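Local coordinates for CYTH domain-containing protein (Pyrococcus horikoshii, PDB 2EEN) that is of unknown function but carries a CYTH domain, so it probably acts on a triphosphate-bearing substrate, as its adenylate cyclase and thiamine triphosphatase relatives do, at residues Y115-T123 and K152-L160. Sequence-based numbering, arbitrary orientation.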
loop_
_atom_site.group_PDB
_atom_site.type_symbol
_atom_site.label_atom_id
_atom_site.label_comp_id
_atom_site.label_asym_id
_atom_site.label_seq_id
_atom_site.Cartn_x
_atom_site.Cartn_y
_atom_site.Cartn_z
ATOM N N TYR A 115 12.714 26.413 -5.788
ATOM C CA TYR A 115 11.523 26.915 -6.457
ATOM C C TYR A 115 11.940 27.622 -7.748
ATOM O O TYR A 115 12.734 28.553 -7.712
ATOM C CB TYR A 115 10.810 27.919 -5.548
ATOM C CG TYR A 115 9.606 28.578 -6.184
ATOM C CD1 TYR A 115 8.344 28.000 -6.099
ATOM C CD2 TYR A 115 9.732 29.785 -6.870
ATOM C CE1 TYR A 115 7.231 28.612 -6.678
ATOM C CE2 TYR A 115 8.623 30.402 -7.455
ATOM C CZ TYR A 115 7.385 29.810 -7.351
ATOM O OH TYR A 115 6.293 30.425 -7.918
ATOM N N VAL A 116 11.415 27.178 -8.887
ATOM C CA VAL A 116 11.747 27.805 -10.167
ATOM C C VAL A 116 10.649 28.780 -10.550
ATOM O O VAL A 116 10.901 29.968 -10.769
ATOM C CB VAL A 116 11.906 26.752 -11.271
ATOM C CG1 VAL A 116 12.117 27.427 -12.628
ATOM C CG2 VAL A 116 13.085 25.868 -10.943
ATOM N N GLU A 117 9.434 28.262 -10.652
ATOM C CA GLU A 117 8.270 29.075 -10.958
ATOM C C GLU A 117 7.060 28.330 -10.439
ATOM O O GLU A 117 7.195 27.251 -9.866
ATOM C CB GLU A 117 8.161 29.373 -12.455
ATOM C CG GLU A 117 8.305 28.196 -13.375
ATOM C CD GLU A 117 8.377 28.637 -14.827
ATOM O OE1 GLU A 117 9.400 29.239 -15.227
ATOM O OE2 GLU A 117 7.403 28.397 -15.562
ATOM N N LYS A 118 5.876 28.894 -10.610
ATOM C CA LYS A 118 4.708 28.231 -10.072
ATOM C C LYS A 118 4.579 26.815 -10.604
ATOM O O LYS A 118 4.499 26.595 -11.811
ATOM C CB LYS A 118 3.446 29.023 -10.388
ATOM C CG LYS A 118 2.217 28.437 -9.724
ATOM C CD LYS A 118 0.998 29.309 -9.943
ATOM C CE LYS A 118 -0.215 28.707 -9.270
ATOM N NZ LYS A 118 -0.614 27.431 -9.918
ATOM N N GLY A 119 4.585 25.857 -9.689
ATOM C CA GLY A 119 4.440 24.470 -10.079
ATOM C C GLY A 119 5.663 23.837 -10.705
ATOM O O GLY A 119 5.581 22.712 -11.195
ATOM N N VAL A 120 6.788 24.543 -10.699
ATOM C CA VAL A 120 8.021 23.995 -11.270
ATOM C C VAL A 120 9.115 24.004 -10.216
ATOM O O VAL A 120 9.430 25.052 -9.639
ATOM C CB VAL A 120 8.501 24.796 -12.482
ATOM C CG1 VAL A 120 9.737 24.127 -13.077
ATOM C CG2 VAL A 120 7.387 24.878 -13.528
ATOM N N THR A 121 9.690 22.830 -9.973
ATOM C CA THR A 121 10.728 22.684 -8.970
ATOM C C THR A 121 11.973 21.998 -9.520
ATOM O O THR A 121 11.882 21.111 -10.361
ATOM C CB THR A 121 10.205 21.851 -7.775
ATOM O OG1 THR A 121 9.012 22.456 -7.264
ATOM C CG2 THR A 121 11.247 21.784 -6.664
ATOM N N ILE A 122 13.127 22.423 -9.028
ATOM C CA ILE A 122 14.400 21.834 -9.426
ATOM C C ILE A 122 15.022 21.181 -8.205
ATOM O O ILE A 122 14.933 21.707 -7.100
ATOM C CB ILE A 122 15.373 22.910 -9.951
ATOM C CG1 ILE A 122 15.167 23.094 -11.450
ATOM C CG2 ILE A 122 16.827 22.523 -9.642
ATOM C CD1 ILE A 122 15.941 24.257 -12.008
ATOM N N THR A 123 15.652 20.029 -8.394
ATOM C CA THR A 123 16.306 19.392 -7.268
ATOM C C THR A 123 17.754 19.101 -7.597
ATOM O O THR A 123 18.080 18.700 -8.716
ATOM C CB THR A 123 15.603 18.082 -6.862
ATOM O OG1 THR A 123 15.635 17.150 -7.953
ATOM C CG2 THR A 123 14.164 18.367 -6.487
ATOM N N LYS A 152 9.737 23.125 -22.121
ATOM C CA LYS A 152 9.905 24.211 -21.168
ATOM C C LYS A 152 10.939 23.854 -20.106
ATOM O O LYS A 152 11.831 24.645 -19.796
ATOM C CB LYS A 152 8.565 24.512 -20.504
ATOM C CG LYS A 152 8.630 25.543 -19.415
ATOM C CD LYS A 152 7.303 25.614 -18.699
ATOM C CE LYS A 152 7.330 26.667 -17.626
ATOM N NZ LYS A 152 7.463 28.036 -18.202
ATOM N N LEU A 153 10.820 22.656 -19.548
ATOM C CA LEU A 153 11.754 22.229 -18.516
ATOM C C LEU A 153 13.156 21.973 -19.050
ATOM O O LEU A 153 14.147 22.269 -18.379
ATOM C CB LEU A 153 11.218 20.985 -17.800
ATOM C CG LEU A 153 10.353 21.259 -16.561
ATOM C CD1 LEU A 153 9.310 22.333 -16.847
ATOM C CD2 LEU A 153 9.685 19.962 -16.124
ATOM N N GLU A 154 13.248 21.429 -20.260
ATOM C CA GLU A 154 14.552 21.168 -20.838
ATOM C C GLU A 154 15.267 22.500 -21.019
ATOM O O GLU A 154 16.462 22.606 -20.770
ATOM C CB GLU A 154 14.429 20.460 -22.189
ATOM C CG GLU A 154 15.752 19.899 -22.677
ATOM C CD GLU A 154 15.664 19.288 -24.061
ATOM O OE1 GLU A 154 14.709 18.524 -24.319
ATOM O OE2 GLU A 154 16.561 19.562 -24.886
ATOM N N LYS A 155 14.525 23.520 -21.446
ATOM C CA LYS A 155 15.112 24.842 -21.645
ATOM C C LYS A 155 15.667 25.405 -20.340
ATOM O O LYS A 155 16.771 25.944 -20.304
ATOM C CB LYS A 155 14.081 25.814 -22.230
ATOM C CG LYS A 155 14.624 27.225 -22.425
ATOM C CD LYS A 155 13.660 28.094 -23.218
ATOM C CE LYS A 155 14.341 29.375 -23.671
ATOM N NZ LYS A 155 13.456 30.208 -24.531
ATOM N N ILE A 156 14.902 25.271 -19.259
ATOM C CA ILE A 156 15.343 25.766 -17.960
ATOM C C ILE A 156 16.654 25.103 -17.536
ATOM O O ILE A 156 17.582 25.778 -17.092
ATOM C CB ILE A 156 14.265 25.521 -16.887
ATOM C CG1 ILE A 156 13.047 26.403 -17.175
ATOM C CG2 ILE A 156 14.817 25.825 -15.505
ATOM C CD1 ILE A 156 11.840 26.062 -16.340
ATOM N N LEU A 157 16.735 23.785 -17.681
ATOM C CA LEU A 157 17.953 23.076 -17.306
ATOM C C LEU A 157 19.143 23.431 -18.194
ATOM O O LEU A 157 20.256 23.611 -17.701
ATOM C CB LEU A 157 17.725 21.563 -17.332
ATOM C CG LEU A 157 16.845 21.071 -16.184
ATOM C CD1 LEU A 157 16.806 19.554 -16.185
ATOM C CD2 LEU A 157 17.398 21.595 -14.864
ATOM N N ARG A 158 18.912 23.541 -19.497
ATOM C CA ARG A 158 20.005 23.881 -20.398
ATOM C C ARG A 158 20.511 25.289 -20.109
ATOM O O ARG A 158 21.706 25.569 -20.238
ATOM C CB ARG A 158 19.563 23.736 -21.858
ATOM C CG ARG A 158 19.523 22.282 -22.310
ATOM C CD ARG A 158 19.300 22.132 -23.803
ATOM N NE ARG A 158 19.581 20.761 -24.215
ATOM C CZ ARG A 158 20.804 20.237 -24.274
ATOM N NH1 ARG A 158 21.863 20.971 -23.957
ATOM N NH2 ARG A 158 20.966 18.969 -24.628
ATOM N N GLU A 159 19.613 26.172 -19.685
ATOM C CA GLU A 159 20.011 27.535 -19.366
ATOM C C GLU A 159 20.857 27.575 -18.097
ATOM O O GLU A 159 21.526 28.573 -17.818
ATOM C CB GLU A 159 18.782 28.426 -19.203
ATOM C CG GLU A 159 18.049 28.686 -20.509
ATOM C CD GLU A 159 18.730 29.693 -21.441
ATOM O OE1 GLU A 159 19.789 30.277 -21.104
ATOM O OE2 GLU A 159 18.153 29.924 -22.523
ATOM N N LEU A 160 20.827 26.486 -17.333
ATOM C CA LEU A 160 21.606 26.385 -16.104
ATOM C C LEU A 160 22.950 25.710 -16.351
ATOM O O LEU A 160 23.816 25.694 -15.478
ATOM C CB LEU A 160 20.828 25.598 -15.056
ATOM C CG LEU A 160 19.593 26.315 -14.512
ATOM C CD1 LEU A 160 18.760 25.336 -13.694
ATOM C CD2 LEU A 160 20.020 27.516 -13.678
#
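CD1 of I156 fills the dip between V116 and V120, and its CG2 branch lies against I122; all three of these residues point from the β-hairpin toward the helix. I156 CD1 meets CG1 of V116 tip to tip at 4.0 Å and lies 4.3 Å from CG1 of V120, while I156 CG2 rests 4.0 Å from CD1 of I122. In return, I122 is the bump that enters the helix surface. With CG1 roughly anti to the carbonyl carbon, swung off the staggered position (chi1 -89°), it sends CD1 among I156, L157 and L160; the approach to L160 is head-on and tight, CD1 to CD1 at 3.5 Å, whereas CD2 of L157 stays 4.2 Å from I122 CD1. V120 and L153 pass alongside each other, pointing opposite ways, with V120 CG1 and L153 CD1 at 4.2 Å. The hairpin joins strands 102-117 and 120-127 of the antiparallel sheet that builds the β-tunnel typical of CYTH (triphosphate tunnel) proteins, and helix 146-160 packs on the outside of that wall. The axis of segment 152-160 runs at 42° to that of strand 120-123, with a closest approach of 10.8 Å. A type II turn from E117 to V120, with G119 at positive phi, reverses the chain, and a classic bulge sets V116 and E117 both opposite V120, which lets the two consecutive side chains face the helix. At the edge of the apolar patch, E117 reaches out from the hairpin to meet K152, extended as far as CE, in a salt bridge, although the carboxylate oxygen nearest the ammonium is uncertainly placed. F22 lies against V116 and I122, V18 of helix 12-19 touches both I122 and L160, and I136 of strand 131-139 packs on L153 and L157.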